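Local coordinates for sterol carrier protein 2 (Thermus thermophilus, PDB 2CX7), which probably binds sterols or other lipids in an apolar pocket and carries them between membranes, at residues W83-V86 / R90-P93; A26-G31 / A113-A118; L94-L97 / L101-L104. One frame throughout, in Å; residues are numbered along the deposited sequence.

Contact 1 of 3, residues W83-V86 / R90-P93; sequences WQEV and RLEP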
loop_
_atom_site.group_PDB
_atom_site.type_symbol
_atom_site.label_atom_id
_atom_site.label_comp_id
_atom_site.label_asym_id
_atom_site.label_seq_id
_atom_site.Cartn_x
_atom_site.Cartn_y
_atom_site.Cartn_z
ATOM N N TRP A 83 -9.524 0.230 3.540
ATOM C CA TRP A 83 -8.597 0.784 2.555
ATOM C C TRP A 83 -9.179 2.039 1.912
ATOM O O TRP A 83 -8.452 2.994 1.649
ATOM C CB TRP A 83 -8.258 -0.243 1.467
ATOM C CG TRP A 83 -7.146 -1.187 1.840
ATOM C CD1 TRP A 83 -7.205 -2.556 1.874
ATOM C CD2 TRP A 83 -5.817 -0.835 2.227
ATOM N NE1 TRP A 83 -5.995 -3.071 2.261
ATOM C CE2 TRP A 83 -5.122 -2.038 2.483
ATOM C CE3 TRP A 83 -5.140 0.383 2.383
ATOM C CZ2 TRP A 83 -3.787 -2.058 2.887
ATOM C CZ3 TRP A 83 -3.809 0.361 2.789
ATOM C CH2 TRP A 83 -3.148 -0.855 3.035
ATOM N N GLN A 84 -10.487 2.045 1.659
ATOM C CA GLN A 84 -11.103 3.228 1.055
ATOM C C GLN A 84 -10.920 4.426 1.987
ATOM O O GLN A 84 -10.590 5.530 1.546
ATOM C CB GLN A 84 -12.590 2.987 0.773
ATOM C CG GLN A 84 -12.827 1.999 -0.368
ATOM C CD GLN A 84 -14.299 1.705 -0.598
ATOM O OE1 GLN A 84 -15.069 1.600 0.351
ATOM N NE2 GLN A 84 -14.688 1.547 -1.862
ATOM N N GLU A 85 -11.122 4.207 3.275
ATOM C CA GLU A 85 -10.945 5.280 4.241
ATOM C C GLU A 85 -9.508 5.767 4.280
ATOM O O GLU A 85 -9.257 6.974 4.254
ATOM C CB GLU A 85 -11.370 4.805 5.624
ATOM C CG GLU A 85 -12.865 4.700 5.769
ATOM C CD GLU A 85 -13.277 3.553 6.653
ATOM O OE1 GLU A 85 -12.510 3.210 7.575
ATOM O OE2 GLU A 85 -14.379 3.002 6.428
ATOM N N VAL A 86 -8.558 4.834 4.322
ATOM C CA VAL A 86 -7.149 5.207 4.385
ATOM C C VAL A 86 -6.669 5.918 3.130
ATOM O O VAL A 86 -6.099 7.009 3.201
ATOM C CB VAL A 86 -6.235 3.967 4.633
ATOM C CG1 VAL A 86 -4.749 4.369 4.544
ATOM C CG2 VAL A 86 -6.511 3.388 6.005
ATOM N N ARG A 90 -9.471 9.608 5.266
ATOM C CA ARG A 90 -10.412 9.613 6.382
ATOM C C ARG A 90 -9.928 8.808 7.577
ATOM O O ARG A 90 -10.531 8.861 8.651
ATOM C CB ARG A 90 -11.776 9.077 5.941
ATOM C CG ARG A 90 -12.534 9.986 4.990
ATOM C CD ARG A 90 -13.887 9.377 4.638
ATOM N NE ARG A 90 -13.767 8.243 3.723
ATOM C CZ ARG A 90 -14.648 7.252 3.634
ATOM N NH1 ARG A 90 -15.726 7.240 4.410
ATOM N NH2 ARG A 90 -14.464 6.278 2.754
ATOM N N LEU A 91 -8.849 8.052 7.390
ATOM C CA LEU A 91 -8.283 7.242 8.464
ATOM C C LEU A 91 -6.759 7.336 8.398
ATOM O O LEU A 91 -6.164 7.068 7.362
ATOM C CB LEU A 91 -8.740 5.785 8.321
ATOM C CG LEU A 91 -8.192 4.761 9.324
ATOM C CD1 LEU A 91 -8.569 5.162 10.741
ATOM C CD2 LEU A 91 -8.763 3.384 8.999
ATOM N N GLU A 92 -6.146 7.755 9.503
ATOM C CA GLU A 92 -4.693 7.912 9.584
ATOM C C GLU A 92 -4.058 6.515 9.586
ATOM O O GLU A 92 -4.402 5.671 10.406
ATOM C CB GLU A 92 -4.352 8.710 10.852
ATOM C CG GLU A 92 -2.943 9.278 10.899
ATOM C CD GLU A 92 -1.912 8.239 11.271
ATOM O OE1 GLU A 92 -2.063 7.620 12.344
ATOM O OE2 GLU A 92 -0.953 8.040 10.499
ATOM N N PRO A 93 -3.111 6.259 8.665
ATOM C CA PRO A 93 -2.466 4.941 8.577
ATOM C C PRO A 93 -1.660 4.368 9.742
ATOM O O PRO A 93 -1.781 3.181 10.048
ATOM C CB PRO A 93 -1.643 5.043 7.291
ATOM C CG PRO A 93 -1.294 6.495 7.212
ATOM C CD PRO A 93 -2.587 7.174 7.629
HETATM O O HOH W 1 -15.114 3.212 3.353
HETATM O O HOH W 2 -5.139 8.498 5.350
#

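Contact 2 of 3, residues A26-G31 / A113-A118; sequences ASTWEG and APYAQA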
loop_
_atom_site.group_PDB
_atom_site.type_symbol
_atom_site.label_atom_id
_atom_site.label_comp_id
_atom_site.label_asym_id
_atom_site.label_seq_id
_atom_site.Cartn_x
_atom_site.Cartn_y
_atom_site.Cartn_z
ATOM N N ALA A 26 11.841 7.372 1.766
ATOM C CA ALA A 26 12.177 5.975 1.544
ATOM C C ALA A 26 13.556 5.766 0.917
ATOM O O ALA A 26 13.808 4.727 0.314
ATOM C CB ALA A 26 11.099 5.335 0.658
ATOM N N SER A 27 14.448 6.740 1.076
ATOM C CA SER A 27 15.780 6.648 0.477
ATOM C C SER A 27 16.535 5.334 0.715
ATOM O O SER A 27 17.233 4.857 -0.177
ATOM C CB SER A 27 16.647 7.836 0.914
ATOM O OG SER A 27 16.848 7.857 2.316
ATOM N N THR A 28 16.396 4.739 1.895
ATOM C CA THR A 28 17.100 3.491 2.165
ATOM C C THR A 28 16.171 2.288 2.291
ATOM O O THR A 28 16.548 1.242 2.814
ATOM C CB THR A 28 17.968 3.619 3.432
ATOM O OG1 THR A 28 17.168 4.129 4.503
ATOM C CG2 THR A 28 19.138 4.574 3.182
ATOM N N TRP A 29 14.951 2.434 1.791
ATOM C CA TRP A 29 13.989 1.343 1.844
ATOM C C TRP A 29 14.240 0.279 0.783
ATOM O O TRP A 29 14.542 0.595 -0.358
ATOM C CB TRP A 29 12.563 1.869 1.648
ATOM C CG TRP A 29 11.573 0.752 1.447
ATOM C CD1 TRP A 29 11.270 0.114 0.273
ATOM C CD2 TRP A 29 10.857 0.066 2.471
ATOM N NE1 TRP A 29 10.413 -0.935 0.510
ATOM C CE2 TRP A 29 10.143 -0.986 1.852
ATOM C CE3 TRP A 29 10.752 0.233 3.859
ATOM C CZ2 TRP A 29 9.332 -1.867 2.576
ATOM C CZ3 TRP A 29 9.947 -0.641 4.578
ATOM C CH2 TRP A 29 9.245 -1.678 3.934
ATOM N N GLU A 30 14.111 -0.983 1.181
ATOM C CA GLU A 30 14.241 -2.109 0.261
ATOM C C GLU A 30 13.173 -3.130 0.627
ATOM O O GLU A 30 12.955 -3.416 1.801
ATOM C CB GLU A 30 15.623 -2.761 0.351
ATOM C CG GLU A 30 16.736 -1.985 -0.317
ATOM C CD GLU A 30 18.112 -2.580 -0.020
ATOM O OE1 GLU A 30 18.194 -3.791 0.275
ATOM O OE2 GLU A 30 19.105 -1.832 -0.086
ATOM N N GLY A 31 12.495 -3.677 -0.374
ATOM C CA GLY A 31 11.474 -4.664 -0.085
ATOM C C GLY A 31 10.157 -4.390 -0.777
ATOM O O GLY A 31 9.751 -3.236 -0.930
ATOM N N ALA A 113 8.747 0.036 11.673
ATOM C CA ALA A 113 8.713 1.243 12.500
ATOM C C ALA A 113 9.631 2.386 12.050
ATOM O O ALA A 113 9.206 3.541 11.987
ATOM C CB ALA A 113 9.006 0.879 13.964
ATOM N N PRO A 114 10.906 2.082 11.740
ATOM C CA PRO A 114 11.858 3.109 11.301
ATOM C C PRO A 114 11.449 3.833 10.018
ATOM O O PRO A 114 11.962 4.908 9.724
ATOM C CB PRO A 114 13.157 2.319 11.111
ATOM C CG PRO A 114 13.023 1.213 12.125
ATOM C CD PRO A 114 11.586 0.787 11.927
ATOM N N TYR A 115 10.527 3.241 9.262
ATOM C CA TYR A 115 10.076 3.841 8.008
ATOM C C TYR A 115 8.684 4.441 8.065
ATOM O O TYR A 115 7.983 4.493 7.057
ATOM C CB TYR A 115 10.116 2.808 6.888
ATOM C CG TYR A 115 11.501 2.285 6.635
ATOM C CD1 TYR A 115 11.927 1.077 7.195
ATOM C CD2 TYR A 115 12.402 3.007 5.850
ATOM C CE1 TYR A 115 13.215 0.607 6.972
ATOM C CE2 TYR A 115 13.692 2.547 5.626
ATOM C CZ TYR A 115 14.089 1.344 6.189
ATOM O OH TYR A 115 15.362 0.876 5.959
ATOM N N ALA A 116 8.292 4.899 9.245
ATOM C CA ALA A 116 6.979 5.502 9.438
ATOM C C ALA A 116 6.708 6.666 8.475
ATOM O O ALA A 116 5.600 6.808 7.959
ATOM C CB ALA A 116 6.837 5.967 10.896
ATOM N N GLN A 117 7.715 7.495 8.217
ATOM C CA GLN A 117 7.514 8.619 7.322
ATOM C C GLN A 117 7.263 8.141 5.885
ATOM O O GLN A 117 6.447 8.714 5.162
ATOM C CB GLN A 117 8.726 9.546 7.366
ATOM C CG GLN A 117 8.509 10.862 6.646
ATOM C CD GLN A 117 9.727 11.758 6.719
ATOM O OE1 GLN A 117 10.825 11.363 6.322
ATOM N NE2 GLN A 117 9.542 12.974 7.229
ATOM N N ALA A 118 7.978 7.103 5.467
ATOM C CA ALA A 118 7.797 6.565 4.124
ATOM C C ALA A 118 6.361 6.047 4.012
ATOM O O ALA A 118 5.706 6.222 2.981
ATOM C CB ALA A 118 8.798 5.422 3.861
HETATM O O HOH W 3 14.517 -1.449 4.164
#

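Contact 3 of 3, residues L94-L97 / L101-L104; sequences LSAL and LLEL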
loop_
_atom_site.group_PDB
_atom_site.type_symbol
_atom_site.label_atom_id
_atom_site.label_comp_id
_atom_site.label_asym_id
_atom_site.label_seq_id
_atom_site.Cartn_x
_atom_site.Cartn_y
_atom_site.Cartn_z
ATOM N N LEU A 94 -0.839 5.175 10.400
ATOM C CA LEU A 94 -0.043 4.626 11.498
ATOM C C LEU A 94 -0.931 4.105 12.623
ATOM O O LEU A 94 -0.711 3.011 13.139
ATOM C CB LEU A 94 0.932 5.686 12.020
ATOM C CG LEU A 94 1.930 6.173 10.963
ATOM C CD1 LEU A 94 2.902 7.155 11.607
ATOM C CD2 LEU A 94 2.686 4.995 10.376
ATOM N N SER A 95 -1.934 4.888 13.007
ATOM C CA SER A 95 -2.839 4.454 14.065
ATOM C C SER A 95 -3.674 3.263 13.607
ATOM O O SER A 95 -3.986 2.394 14.397
ATOM C CB SER A 95 -3.748 5.605 14.495
ATOM O OG SER A 95 -3.026 6.490 15.337
ATOM N N ALA A 96 -4.043 3.231 12.331
ATOM C CA ALA A 96 -4.837 2.118 11.815
ATOM C C ALA A 96 -4.030 0.831 11.907
ATOM O O ALA A 96 -4.569 -0.232 12.217
ATOM C CB ALA A 96 -5.234 2.376 10.369
ATOM N N LEU A 97 -2.733 0.925 11.630
ATOM C CA LEU A 97 -1.871 -0.258 11.689
ATOM C C LEU A 97 -1.714 -0.714 13.142
ATOM O O LEU A 97 -1.741 -1.913 13.441
ATOM C CB LEU A 97 -0.499 0.066 11.084
ATOM C CG LEU A 97 0.384 -1.128 10.718
ATOM C CD1 LEU A 97 -0.272 -1.925 9.604
ATOM C CD2 LEU A 97 1.750 -0.626 10.268
ATOM N N LEU A 101 -6.565 -2.346 12.288
ATOM C CA LEU A 101 -7.548 -2.101 11.221
ATOM C C LEU A 101 -6.828 -2.439 9.917
ATOM O O LEU A 101 -7.416 -3.004 8.987
ATOM C CB LEU A 101 -8.018 -0.641 11.243
ATOM C CG LEU A 101 -8.945 -0.315 12.418
ATOM C CD1 LEU A 101 -9.207 1.187 12.491
ATOM C CD2 LEU A 101 -10.250 -1.089 12.248
ATOM N N LEU A 102 -5.556 -2.054 9.843
ATOM C CA LEU A 102 -4.709 -2.422 8.722
ATOM C C LEU A 102 -3.905 -3.497 9.447
ATOM O O LEU A 102 -3.254 -3.212 10.450
ATOM C CB LEU A 102 -3.779 -1.284 8.285
ATOM C CG LEU A 102 -4.399 -0.066 7.584
ATOM C CD1 LEU A 102 -3.283 0.898 7.219
ATOM C CD2 LEU A 102 -5.162 -0.495 6.328
ATOM N N GLU A 103 -3.973 -4.724 8.954
ATOM C CA GLU A 103 -3.293 -5.833 9.603
ATOM C C GLU A 103 -1.993 -6.228 8.917
ATOM O O GLU A 103 -1.970 -6.548 7.728
ATOM C CB GLU A 103 -4.252 -7.035 9.690
ATOM C CG GLU A 103 -3.610 -8.326 10.187
ATOM C CD GLU A 103 -4.626 -9.427 10.484
ATOM O OE1 GLU A 103 -5.636 -9.519 9.758
ATOM O OE2 GLU A 103 -4.402 -10.214 11.435
ATOM N N LEU A 104 -0.904 -6.186 9.669
ATOM C CA LEU A 104 0.385 -6.569 9.110
ATOM C C LEU A 104 0.448 -8.095 9.104
ATOM O O LEU A 104 0.681 -8.730 10.137
ATOM C CB LEU A 104 1.522 -5.983 9.946
ATOM C CG LEU A 104 2.926 -6.183 9.364
ATOM C CD1 LEU A 104 3.055 -5.402 8.051
ATOM C CD2 LEU A 104 3.968 -5.708 10.370
#

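Contact 1 of 3, residues W83-V86 / R90-P93
Arg90 reaches back across Glu85 because its chain runs extended through chi2 and then bends at chi3 (-73°), while Glu85 sets CG anti to its carbonyl carbon (chi1 -74°). The two side chains cross at about a right angle. Glu85 CG sits over the centre of one face of the Arg90 guanidinium, 3.8 Å from Arg90 CZ, so the methylene rather than the carboxylate does the touching. The carboxylate and guanidinium planes stand almost perpendicular, and Glu85 OE2 lies 4.9 Å from Arg90 NH1; the charged atoms are not in contact, and any attraction is probably weaker than in a salt bridge. A water within hydrogen-bonding distance of Glu85 OE2 can donate to it and weakly accepts from Arg90 NH2. Arg90 NH2 also has a long, weak ion pair with Glu88.

The backbone evidence places all this in the helix-loop-helix connection between helices 80-86 and 93-99 of the SCP-2 domain. Glu85 O, in the last turn of the first helix, takes two amides from beyond it: Arg90 N at 2.8 Å, with an N-H...O angle of 139°, and Leu91 N in a weak bond at 3.3 Å. A second water spans two carbonyls, donating to both Val86 O and Leu91 O.

The CB of Leu91 is directed toward the helix and packs on Glu85 CB at 3.9 Å. Its CD2 branch meets Val86 CG2 at 3.7 Å, the two side chains crossing obliquely. Buried Val86 divides its branches: CG2 serves Leu91, whereas CG1 lies 4.2 Å from Pro93 CB. Both Val86 and Pro93 also touch Val123 of helix 116-127. Next to Pro93, Glu92 occupies the N-cap of helix 93-99, its carboxylate oxygens accepting from the amides of Leu94 and Ser95.

Contact 2 of 3, residues A26-G31 / A113-A118
The backbones come closest at Ala26 and Ala118, whose CA atoms are 5.1 Å apart, where a type I turn from Ala26 to Trp29 passes the first turn of helix 116-127. The two alanine methyls meet there, Ala26 CB to Ala118 CB at 3.9 Å. Beyond them Tyr115, at the N-cap position of that helix, makes a T-shaped stack with Trp29. The six-membered ring of the indole turns its edge to one face of the phenol, with planes at 87° and centroids 5.0 Å apart. Trp29 CE3 leads the approach, 3.5 Å from Tyr115 CG, and therefore lies toward the rim of the phenol ring rather than over its middle. With Trp29 CG anti to the backbone N (chi1 170°), the indole also sends NE1 to Gly31 O at 2.8 Å; this acceptor lies near the ring plane, which fixes the ring's rotation. A water accepts from Glu30 N and is hydrogen-bonded to Tyr115 OH, bridging the segments.

The pair thus ties the loop between helix 20-25 and strand 32-37 to the start of helix 116-127, while Trp29 packs further on Phe74 and on Leu55 of strand 49-56.

Contact 3 of 3, residues L94-L97 / L101-L104
Leu97 and Leu102 cross at about a right angle, and a single methyl branch of Leu97 does its touching. With CG anti to the backbone N (chi1 -164°), Leu97 brings CD1 round to the returning chain although its CB points away from it. That methyl lies 3.4 Å from Leu102 O and 3.8 Å from Leu102 CB, and grazes Leu104 CB at 4.5 Å. Leu102 adopts a different conformation: CG is anti to its carbonyl carbon (chi1 -71°), and its CB is directed toward the helix. This lays CG 3.8 Å from Ala96 CB, with CD1 also near that methyl, so Leu102 touches the helix at two successive residues. Leu101 contributes mainly its CB, which passes Ala96 O at 3.6 Å.

Two amides converge on Ala96 O in the connection from helix 93-99 to the edge strand 103-106 of the SCP-2 alpha/beta fold. Leu102 N, at 3.2 Å, makes a nearly straight bond (174° at the hydrogen) but comes from above the carbonyl plane, away from the lone pairs. Leu101 N is nearer, at 2.9 Å, yet its bond is bent and weak. Leu97 CA adds a CH...O contact to Leu102 O.

Leu102 also packs on Ile76 and Ala78 of strand 74-78 and on Trp83 of helix 80-86, which places it between helices and sheet.

Across the two segments the chemistry is alkyl packing and backbone bonding. Ala96 O, in the helix's last turn, accepts from two amides of the chain that follows, one weakly; an apolar contact without a charged pair is consistent with the burial of Leu102 between helices and sheet.

In the fold
Contacts 1 and 3 follow each other along the chain and are both nested inside the long loop closed by contact 2. Their centres are 10 Å apart and they touch: Leu102 packs on Val86, and Leu91 on Ala96. Helix 93-99 begins at the end of contact 1 and carries the first segment of contact 3, whose second leads into the edge strand 103-106 of the mixed five-stranded sheet. Contact 2 lies about 20 Å from contact 1 and 16 Å from contact 3, centre to centre, and meets the latter through Ala116 and Leu94. Helix 116-127 links both regions; helices packed on the sheet would probably enclose the apolar interior in which relatives bind lipid.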